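Local coordinates for flagellar pocket-related cytoskeletal protein (Trypanosoma brucei, PDB 6SJQ) that serves as a cytoskeletal component of the flagellar pocket collar, its N-terminal ubiquitin-fold domain carrying a long structured loop for protein binding, at residues V8-D13 and T40-E45; K18-L23 and Y86-V91; L48-P51 and P55-K58; Y90-P95 and H99-K104. All coordinates share one frame; numbering follows the deposited sequence. Where two conformers were deposited one is given.

Interaction 1 (V8-D13 and T40-E45)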
# COMPACT_ATOMS: atom_id res chain seq x y z
N VAL A 8 1.94 -9.85 -2.61
CA VAL A 8 1.68 -9.16 -1.35
C VAL A 8 0.46 -8.25 -1.56
O VAL A 8 0.38 -7.59 -2.59
CB VAL A 8 2.88 -8.29 -0.93
CG1 VAL A 8 2.61 -7.63 0.41
CG2 VAL A 8 4.16 -9.14 -0.86
N GLN A 9 -0.47 -8.20 -0.61
CA GLN A 9 -1.58 -7.23 -0.69
C GLN A 9 -1.17 -5.99 0.07
O GLN A 9 -0.71 -6.10 1.21
CB GLN A 9 -2.84 -7.79 -0.02
CG GLN A 9 -3.32 -9.11 -0.59
CD GLN A 9 -4.51 -9.64 0.20
OE1 GLN A 9 -5.63 -9.16 0.04
NE2 GLN A 9 -4.25 -10.60 1.09
N VAL A 10 -1.28 -4.82 -0.55
CA VAL A 10 -0.90 -3.57 0.12
C VAL A 10 -2.08 -2.61 0.16
O VAL A 10 -2.65 -2.25 -0.89
CB VAL A 10 0.32 -2.93 -0.56
CG1 VAL A 10 0.92 -1.90 0.34
CG2 VAL A 10 1.36 -3.99 -0.87
N ALA A 11 -2.46 -2.20 1.37
CA ALA A 11 -3.59 -1.31 1.54
C ALA A 11 -3.16 0.05 2.08
O ALA A 11 -2.12 0.18 2.74
CB ALA A 11 -4.63 -1.96 2.48
N ALA A 12 -3.97 1.06 1.76
CA ALA A 12 -3.77 2.41 2.30
C ALA A 12 -5.08 3.19 2.22
O ALA A 12 -6.01 2.80 1.51
CB ALA A 12 -2.67 3.15 1.52
N ASP A 13 -5.14 4.29 2.95
CA ASP A 13 -6.28 5.19 2.82
C ASP A 13 -5.98 6.31 1.84
O ASP A 13 -5.09 7.13 2.08
CB ASP A 13 -6.71 5.73 4.18
CG ASP A 13 -7.47 4.69 4.98
OD1 ASP A 13 -8.60 4.35 4.57
OD2 ASP A 13 -6.93 4.19 5.99
N THR A 40 4.89 3.69 -5.70
CA THR A 40 4.56 3.91 -7.09
C THR A 40 3.07 3.64 -7.32
O THR A 40 2.37 4.47 -7.91
CB THR A 40 5.40 3.01 -8.01
OG1 THR A 40 6.77 3.43 -7.93
CG2 THR A 40 4.91 3.12 -9.46
N ALA A 41 2.58 2.51 -6.83
CA ALA A 41 1.17 2.14 -7.05
C ALA A 41 0.21 3.15 -6.42
O ALA A 41 -0.77 3.57 -7.03
CB ALA A 41 0.89 0.75 -6.51
N PHE A 42 0.50 3.56 -5.19
CA PHE A 42 -0.38 4.50 -4.50
C PHE A 42 -0.28 5.91 -5.09
O PHE A 42 -1.26 6.66 -5.07
CB PHE A 42 -0.09 4.51 -2.99
CG PHE A 42 -0.50 3.24 -2.27
CD1 PHE A 42 -1.73 2.64 -2.51
CD2 PHE A 42 0.34 2.67 -1.34
CE1 PHE A 42 -2.09 1.46 -1.83
CE2 PHE A 42 -0.01 1.51 -0.65
CZ PHE A 42 -1.22 0.90 -0.90
N SER A 43 0.90 6.27 -5.60
CA SER A 43 1.07 7.58 -6.23
C SER A 43 0.27 7.59 -7.50
O SER A 43 -0.38 8.59 -7.82
CB SER A 43 2.53 7.92 -6.53
OG SER A 43 3.26 8.16 -5.33
N ASN A 44 0.27 6.46 -8.21
CA ASN A 44 -0.56 6.34 -9.41
C ASN A 44 -2.04 6.43 -9.09
O ASN A 44 -2.79 7.07 -9.83
CB ASN A 44 -0.26 5.06 -10.19
CG ASN A 44 1.07 5.13 -10.91
OD1 ASN A 44 1.62 6.23 -11.11
ND2 ASN A 44 1.61 3.97 -11.31
N GLU A 45 -2.45 5.81 -7.98
CA GLU A 45 -3.84 5.91 -7.54
C GLU A 45 -4.21 7.35 -7.17
O GLU A 45 -5.27 7.83 -7.58
CB GLU A 45 -4.10 4.93 -6.37
CG GLU A 45 -5.53 4.93 -5.85
CD GLU A 45 -6.51 4.20 -6.73
OE1 GLU A 45 -6.12 3.71 -7.82
OE2 GLU A 45 -7.69 4.09 -6.34
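The Phe42 ring receives the methyl of Ala12 over one face and the carbonyl oxygen of Val10 at its edge. Ala12 CB stands 3.7 Å from the ring centroid and 17° off the ring normal, a CH-pi contact displaced toward the rim, so that Phe42 CZ is its nearest ring atom. Near the ring plane, Val10 O comes within 3.5 Å of Phe42 CZ, where the slightly positive rim of the aromatic ring meets the partial negative charge of the carbonyl. In the Val10 conformer given here, one of two, the CG1 branch also meets Phe42 CE2, at 3.7 Å; that methyl lies anti to the backbone N (chi1 -164°), whereas CG2 turns off beside the N. In Phe42 the ring carbon CG is anti to the carbonyl carbon, which sends the ring from the helix to the strand. All of the contact on the helix side of this pair is made by this one ring, bridging axes 10.2 Å apart; the strand offers it Val10 and Ala12, whose CB atoms point toward the helix, with the backbone of Ala11 between them. Phe59 and Val19 add further contacts to the ring, and Val91 packs beside Val10. The interface is apolar and buried, close to the centre of the chain. Segments 8-13 and 40-45 run at 43°, and in this domain Phe42 fills the layer between them. A helix laid obliquely over a mixed sheet is the core layout of the ubiquitin (beta-grasp) fold, seen here in the BILBO1 N-terminal domain.

Interaction 2 (K18-L23 and Y86-V91)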
# COMPACT_ATOMS: atom_id res chain seq x y z
N LYS A 18 -10.57 3.20 1.40
CA LYS A 18 -9.54 2.19 1.64
C LYS A 18 -9.27 1.48 0.33
O LYS A 18 -10.18 0.96 -0.31
CB LYS A 18 -10.05 1.15 2.62
CG LYS A 18 -9.68 1.39 4.05
CD LYS A 18 -8.28 0.89 4.35
CE LYS A 18 -8.07 0.94 5.84
NZ LYS A 18 -8.78 2.12 6.43
N VAL A 19 -8.01 1.47 -0.10
CA VAL A 19 -7.68 0.78 -1.34
C VAL A 19 -6.79 -0.39 -0.99
O VAL A 19 -6.10 -0.39 0.03
CB VAL A 19 -7.01 1.69 -2.38
CG1 VAL A 19 -7.91 2.89 -2.72
CG2 VAL A 19 -5.67 2.17 -1.89
N ASN A 20 -6.84 -1.45 -1.80
CA ASN A 20 -6.03 -2.63 -1.55
C ASN A 20 -5.54 -3.14 -2.88
O ASN A 20 -6.35 -3.49 -3.75
CB ASN A 20 -6.83 -3.72 -0.86
CG ASN A 20 -5.95 -4.82 -0.28
OD1 ASN A 20 -4.77 -4.59 -0.03
ND2 ASN A 20 -6.54 -6.00 -0.01
N PHE A 21 -4.21 -3.17 -3.06
CA PHE A 21 -3.60 -3.63 -4.30
C PHE A 21 -2.81 -4.93 -4.16
O PHE A 21 -2.06 -5.13 -3.18
CB PHE A 21 -2.65 -2.54 -4.85
CG PHE A 21 -3.35 -1.30 -5.31
CD1 PHE A 21 -4.54 -1.37 -6.03
CD2 PHE A 21 -2.81 -0.04 -5.05
CE1 PHE A 21 -5.17 -0.23 -6.47
CE2 PHE A 21 -3.44 1.11 -5.48
CZ PHE A 21 -4.62 1.02 -6.20
N GLU A 22 -2.98 -5.80 -5.15
CA GLU A 22 -2.15 -7.01 -5.25
C GLU A 22 -0.87 -6.66 -5.99
O GLU A 22 -0.92 -6.28 -7.17
CB GLU A 22 -2.94 -8.06 -6.04
CG GLU A 22 -2.34 -9.44 -6.05
CD GLU A 22 -3.22 -10.39 -6.84
OE1 GLU A 22 -4.25 -10.83 -6.30
OE2 GLU A 22 -2.89 -10.65 -8.01
N LEU A 23 0.28 -6.74 -5.31
CA LEU A 23 1.56 -6.45 -5.96
C LEU A 23 2.26 -7.77 -6.20
O LEU A 23 2.22 -8.67 -5.34
CB LEU A 23 2.41 -5.54 -5.07
CG LEU A 23 1.80 -4.17 -4.71
CD1 LEU A 23 2.87 -3.32 -4.02
CD2 LEU A 23 1.31 -3.46 -5.98
N TYR A 86 0.88 -13.62 -0.11
CA TYR A 86 -0.47 -13.09 -0.05
C TYR A 86 -0.79 -12.50 1.31
O TYR A 86 -1.95 -12.30 1.64
CB TYR A 86 -1.54 -14.10 -0.52
CG TYR A 86 -2.61 -13.41 -1.33
CD1 TYR A 86 -3.86 -13.16 -0.79
CD2 TYR A 86 -2.35 -12.97 -2.62
CE1 TYR A 86 -4.84 -12.51 -1.53
CE2 TYR A 86 -3.33 -12.33 -3.37
CZ TYR A 86 -4.57 -12.10 -2.82
OH TYR A 86 -5.54 -11.44 -3.56
N CYS A 87 0.25 -12.18 2.08
CA CYS A 87 0.03 -11.48 3.34
C CYS A 87 -0.54 -10.08 3.07
O CYS A 87 -0.42 -9.56 1.96
CB CYS A 87 1.30 -11.44 4.18
SG CYS A 87 2.59 -10.30 3.62
N GLN A 88 -1.20 -9.52 4.08
CA GLN A 88 -1.79 -8.19 3.99
C GLN A 88 -0.96 -7.15 4.72
O GLN A 88 -0.67 -7.30 5.91
CB GLN A 88 -3.20 -8.20 4.60
CG GLN A 88 -3.89 -6.83 4.50
CD GLN A 88 -4.32 -6.52 3.09
OE1 GLN A 88 -5.15 -7.23 2.49
NE2 GLN A 88 -3.74 -5.46 2.52
N LEU A 89 -0.57 -6.09 4.01
CA LEU A 89 0.15 -4.95 4.58
C LEU A 89 -0.74 -3.70 4.59
O LEU A 89 -1.65 -3.55 3.78
CB LEU A 89 1.41 -4.63 3.76
CG LEU A 89 2.41 -5.75 3.50
CD1 LEU A 89 3.63 -5.18 2.78
CD2 LEU A 89 2.82 -6.39 4.80
N TYR A 90 -0.49 -2.80 5.53
CA TYR A 90 -1.11 -1.48 5.49
C TYR A 90 -0.01 -0.43 5.57
O TYR A 90 0.90 -0.54 6.39
CB TYR A 90 -2.07 -1.29 6.66
CG TYR A 90 -2.77 0.05 6.64
CD1 TYR A 90 -3.92 0.24 5.89
CD2 TYR A 90 -2.26 1.12 7.35
CE1 TYR A 90 -4.57 1.48 5.87
CE2 TYR A 90 -2.90 2.35 7.33
CZ TYR A 90 -4.05 2.51 6.60
OH TYR A 90 -4.66 3.75 6.60
N VAL A 91 -0.10 0.60 4.74
CA VAL A 91 0.98 1.58 4.68
C VAL A 91 0.47 2.95 5.13
O VAL A 91 -0.51 3.47 4.57
CB VAL A 91 1.56 1.67 3.26
CG1 VAL A 91 2.78 2.61 3.25
CG2 VAL A 91 1.96 0.31 2.78
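Two amide hydrogen bonds join Asn20 and Gln88, whose side chains arrive from opposite directions. The straighter runs from Gln88 NE2 to Asn20 OD1 (2.9 Å, 166° at the hydrogen), with the donor above the carbonyl plane; the return bond from Asn20 ND2 to Gln88 OE1 is 3.1 Å and more bent. The amide planes are twisted 48° apart, so the pair is reciprocal but not flat. Gln88 NE2 also donates to Leu89 O, nearly straight and within its own amide plane, which fixes the rotation of the Gln88 amide; Asn20 ND2 is shared with Gln9 and Pro107.

Among the charged and hydroxyl groups, Glu22 OE1 lies 3.1 Å from Tyr86 OH at the edge of the ring, while Glu22 OE2 forms a salt bridge with Lys111. Carbon packing comes from Lys18 CE, 3.5 Å from Tyr90 CE1, the chains crossing at about a right angle. Lys18 NZ goes on to a salt bridge with Asp13; its bond to Ser102 O, like that of Tyr90 OH to Asp13, is unusually short and doubtful in detail.

All these side chains reach across strand 6-14, which separates strands 17-25 and 87-92 in the sheet, while Phe21, Leu23 and Leu89 pack on helix 31-49.

Interaction 3 (L48-P51 and P55-K58)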
# COMPACT_ATOMS: atom_id res chain seq x y z
N LEU A 48 -4.73 9.39 -10.37
CA LEU A 48 -5.99 9.00 -11.01
C LEU A 48 -7.19 9.60 -10.28
O LEU A 48 -8.13 10.09 -10.92
CB LEU A 48 -6.11 7.48 -10.97
CG LEU A 48 -7.48 6.99 -11.44
CD1 LEU A 48 -7.70 7.34 -12.91
CD2 LEU A 48 -7.61 5.52 -11.21
N ARG A 49 -7.17 9.56 -8.95
CA ARG A 49 -8.34 9.95 -8.13
C ARG A 49 -8.39 11.44 -7.78
O ARG A 49 -9.41 11.93 -7.28
CB ARG A 49 -8.37 9.13 -6.82
CG ARG A 49 -8.33 7.63 -6.95
CD ARG A 49 -9.58 7.08 -7.59
NE ARG A 49 -9.49 5.63 -7.78
CZ ARG A 49 -10.36 4.91 -8.49
NH1 ARG A 49 -11.39 5.51 -9.09
NH2 ARG A 49 -10.19 3.60 -8.61
N ARG A 50 -7.29 12.15 -7.99
CA ARG A 50 -7.15 13.53 -7.53
C ARG A 50 -8.31 14.39 -8.01
O ARG A 50 -8.53 14.51 -9.20
CB ARG A 50 -5.87 14.13 -8.09
CG ARG A 50 -5.50 15.45 -7.45
CD ARG A 50 -4.14 15.94 -7.95
NE ARG A 50 -4.03 15.93 -9.41
CZ ARG A 50 -4.52 16.89 -10.20
NH1 ARG A 50 -5.16 17.93 -9.69
NH2 ARG A 50 -4.37 16.79 -11.51
N PRO A 51 -9.04 14.98 -7.06
CA PRO A 51 -10.13 15.91 -7.36
C PRO A 51 -9.53 17.16 -8.02
O PRO A 51 -8.41 17.51 -7.66
CB PRO A 51 -10.68 16.27 -5.98
CG PRO A 51 -10.05 15.32 -5.01
CD PRO A 51 -8.77 14.89 -5.61
N PRO A 55 -4.05 19.84 -5.27
CA PRO A 55 -2.78 19.94 -5.98
C PRO A 55 -2.15 18.57 -6.14
O PRO A 55 -2.36 17.69 -5.30
CB PRO A 55 -1.91 20.78 -5.04
CG PRO A 55 -2.85 21.38 -4.03
CD PRO A 55 -3.98 20.41 -3.92
N SER A 56 -1.37 18.39 -7.19
CA SER A 56 -0.70 17.13 -7.46
C SER A 56 0.27 16.77 -6.33
O SER A 56 0.96 17.63 -5.79
CB SER A 56 0.04 17.21 -8.79
OG SER A 56 -0.85 17.53 -9.84
N HIS A 57 0.33 15.50 -5.97
CA HIS A 57 1.26 15.07 -4.94
C HIS A 57 1.51 13.56 -5.01
O HIS A 57 0.81 12.84 -5.75
CB HIS A 57 0.73 15.47 -3.55
CG HIS A 57 -0.59 14.86 -3.20
ND1 HIS A 57 -1.79 15.41 -3.60
CD2 HIS A 57 -0.91 13.76 -2.48
CE1 HIS A 57 -2.79 14.67 -3.15
NE2 HIS A 57 -2.28 13.67 -2.46
N LYS A 58 2.49 13.09 -4.26
CA LYS A 58 2.90 11.69 -4.31
C LYS A 58 2.51 11.02 -3.02
O LYS A 58 2.22 11.70 -2.02
CB LYS A 58 4.42 11.58 -4.48
CG LYS A 58 4.97 12.18 -5.76
CD LYS A 58 4.46 11.44 -6.99
CE LYS A 58 5.14 11.98 -8.26
NZ LYS A 58 4.91 11.08 -9.43
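Arg50 reaches across to Pro55 and Ser56 with an arm that starts extended and bends late. Its CB points toward the 55-58 segment, and CG, anti to the backbone N (chi1 -168°), continues the line outward. CD is the first atom to touch: it rests 3.6 Å from Pro55 O and 3.7 Å from Ser56 CA, so CD lies against the backbone around the Pro55-Ser56 peptide. The bend comes at chi3 (51°), which swings the guanidinium round until one face turns to the serine. In the Ser56 conformer given, one of two, OG stands 3.5 Å above that plane, toward its rim, and 3.6 Å from Arg50 NE. An oxygen so placed would miss the N-H groups, which point outward in the plane, so in this conformer the contact is probably packing with at most a weak electrostatic pull. At the tip, NH1 finds its hydrogen bond with Val54 O, just before the segment. The carbonyl that CD touches is occupied as well: His57 ND1 donates to Pro55 O at 2.9 Å, nearly straight and in the carbonyl plane, while His57 NE2 bonds to His99 and its ring stacks on Trp98. Arg50 is the first residue to leave helical geometry after helix 31-49. The arrangement is thus a short surface loop at the helix C-terminus, folded back on itself at the start of the connection to strand 63-68 of the ubiquitin fold.

Interaction 4 (Y90-P95 and H99-K104)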
# COMPACT_ATOMS: atom_id res chain seq x y z
N TYR A 90 -0.49 -2.80 5.53
CA TYR A 90 -1.11 -1.48 5.49
C TYR A 90 -0.01 -0.43 5.57
O TYR A 90 0.90 -0.54 6.39
CB TYR A 90 -2.07 -1.29 6.66
CG TYR A 90 -2.77 0.05 6.64
CD1 TYR A 90 -3.92 0.24 5.89
CD2 TYR A 90 -2.26 1.12 7.35
CE1 TYR A 90 -4.57 1.48 5.87
CE2 TYR A 90 -2.90 2.35 7.33
CZ TYR A 90 -4.05 2.51 6.60
OH TYR A 90 -4.66 3.75 6.60
N VAL A 91 -0.10 0.60 4.74
CA VAL A 91 0.98 1.58 4.68
C VAL A 91 0.47 2.95 5.13
O VAL A 91 -0.51 3.47 4.57
CB VAL A 91 1.56 1.67 3.26
CG1 VAL A 91 2.78 2.61 3.25
CG2 VAL A 91 1.96 0.31 2.78
N PHE A 92 1.13 3.53 6.15
CA PHE A 92 0.79 4.87 6.61
C PHE A 92 1.58 5.91 5.84
O PHE A 92 2.62 5.59 5.22
CB PHE A 92 1.13 5.03 8.10
CG PHE A 92 0.27 4.21 9.03
CD1 PHE A 92 -0.82 4.78 9.67
CD2 PHE A 92 0.56 2.87 9.26
CE1 PHE A 92 -1.61 4.03 10.52
CE2 PHE A 92 -0.24 2.11 10.12
CZ PHE A 92 -1.32 2.69 10.74
N GLN A 93 1.08 7.14 5.88
CA GLN A 93 1.84 8.32 5.42
C GLN A 93 2.05 9.29 6.58
O GLN A 93 1.33 9.25 7.57
CB GLN A 93 1.07 9.06 4.34
CG GLN A 93 0.77 8.27 3.07
CD GLN A 93 0.25 9.17 1.95
OE1 GLN A 93 1.03 9.83 1.25
NE2 GLN A 93 -1.07 9.21 1.79
N PRO A 94 3.04 10.21 6.44
CA PRO A 94 3.13 11.25 7.48
C PRO A 94 1.86 12.08 7.42
O PRO A 94 1.20 12.08 6.39
CB PRO A 94 4.31 12.11 7.01
CG PRO A 94 5.10 11.22 6.09
CD PRO A 94 4.09 10.33 5.43
N PRO A 95 1.50 12.78 8.52
CA PRO A 95 0.30 13.62 8.52
C PRO A 95 0.23 14.58 7.32
O PRO A 95 1.23 15.21 6.97
CB PRO A 95 0.44 14.42 9.83
CG PRO A 95 1.17 13.47 10.75
CD PRO A 95 2.15 12.72 9.84
N HIS A 99 -5.24 12.77 3.06
CA HIS A 99 -5.38 11.34 3.31
C HIS A 99 -5.30 11.05 4.79
O HIS A 99 -4.25 11.20 5.41
CB HIS A 99 -4.28 10.57 2.57
CG HIS A 99 -4.15 10.98 1.13
ND1 HIS A 99 -5.09 10.66 0.18
CD2 HIS A 99 -3.21 11.72 0.50
CE1 HIS A 99 -4.74 11.18 -0.98
NE2 HIS A 99 -3.60 11.81 -0.82
N LYS A 100 -6.43 10.63 5.36
CA LYS A 100 -6.46 10.31 6.78
C LYS A 100 -6.92 8.88 7.00
O LYS A 100 -7.65 8.30 6.18
CB LYS A 100 -7.32 11.31 7.57
CG LYS A 100 -8.52 11.86 6.82
CD LYS A 100 -8.22 13.22 6.19
CE LYS A 100 -9.50 13.91 5.71
NZ LYS A 100 -9.25 15.07 4.81
N GLU A 101 -6.47 8.31 8.11
CA GLU A 101 -6.77 6.93 8.45
C GLU A 101 -8.26 6.75 8.70
O GLU A 101 -8.94 7.67 9.17
CB GLU A 101 -5.97 6.50 9.68
CG GLU A 101 -4.46 6.43 9.45
CD GLU A 101 -3.78 7.79 9.45
OE1 GLU A 101 -4.48 8.82 9.59
OE2 GLU A 101 -2.54 7.84 9.32
N SER A 102 -8.76 5.58 8.35
CA SER A 102 -10.13 5.20 8.66
C SER A 102 -10.13 3.72 9.01
O SER A 102 -9.22 2.98 8.62
CB SER A 102 -11.05 5.41 7.47
OG SER A 102 -10.95 4.31 6.59
N GLN A 103 -11.15 3.29 9.74
CA GLN A 103 -11.29 1.88 10.03
C GLN A 103 -12.24 1.28 9.02
O GLN A 103 -12.87 0.26 9.30
CB GLN A 103 -11.83 1.67 11.44
CG GLN A 103 -11.26 2.61 12.48
CD GLN A 103 -12.09 2.61 13.74
OE1 GLN A 103 -12.94 3.48 13.94
NE2 GLN A 103 -11.88 1.61 14.59
N LYS A 104 -12.40 1.92 7.86
CA LYS A 104 -13.16 1.30 6.79
C LYS A 104 -12.43 0.02 6.43
O LYS A 104 -11.20 -0.02 6.38
CB LYS A 104 -13.26 2.23 5.57
CG LYS A 104 -14.12 3.45 5.79
CD LYS A 104 -14.22 4.29 4.53
CE LYS A 104 -14.83 5.64 4.83
NZ LYS A 104 -14.82 6.52 3.64
O HOH W 1 -1.46 7.48 7.03
O HOH W 2 -1.23 10.22 8.26
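Glu101 CG lies anti to the carbonyl carbon (chi1 -67°), and a bend at chi2 (78°) then turns the carboxylate toward Phe92. Glu101 OE2 arrives at the edge of the Phe92 ring, near its plane and 3.5 Å from CD1, while Glu101 CG lies 3.9 Å from both Phe92 CE1 and Tyr90 OH. The Tyr90 ring in turn presents an edge to one face of Phe92, its CE2 over the centre. Two waters lie between Glu101 OE2 and the backbone of Gln93: water 1 accepts from Gln93 N at 2.8 Å and lies 2.6 Å from Glu101 OE2, and water 2 lies 2.8 Å from Gln93 O and 2.9 Å from Glu101 OE2 and can link them. Farther along, Gln93 NE2 packs 3.5 Å from His99 CD2, the amide and imidazole planes 36° apart; Gln93 OE1 bonds to His60 N, and His99, its NE2 partnered by His57, uses ND1 for Phe15 N. The loop therefore meets the end of strand 87-92 through water, ring edges and one amide packed on a histidine, an arrangement in which the carboxylate probably gains from the weakly positive rim of Phe92 while remaining hydrated.

How the interactions relate
Interaction 1 is the core contact, buried and apolar, fixing helix 31-49 to strand 6-14; the other three lie at the surface. Interaction 2 works within the same sheet, spanning strand 6-14 with amides and charged groups, and shares Tyr90 and Val91 with interaction 4, where water takes the place of direct hydrogen bonds between the segments. Polar contacts also link interactions 1, 2 and 4 to one another at the end of the sheet where the loop after strand 87-92 begins. Interaction 3 shares helix 31-49 with interaction 1 but sits at its C-terminal end, about 14 Å away between centres; His57 joins it to His99 of interaction 4.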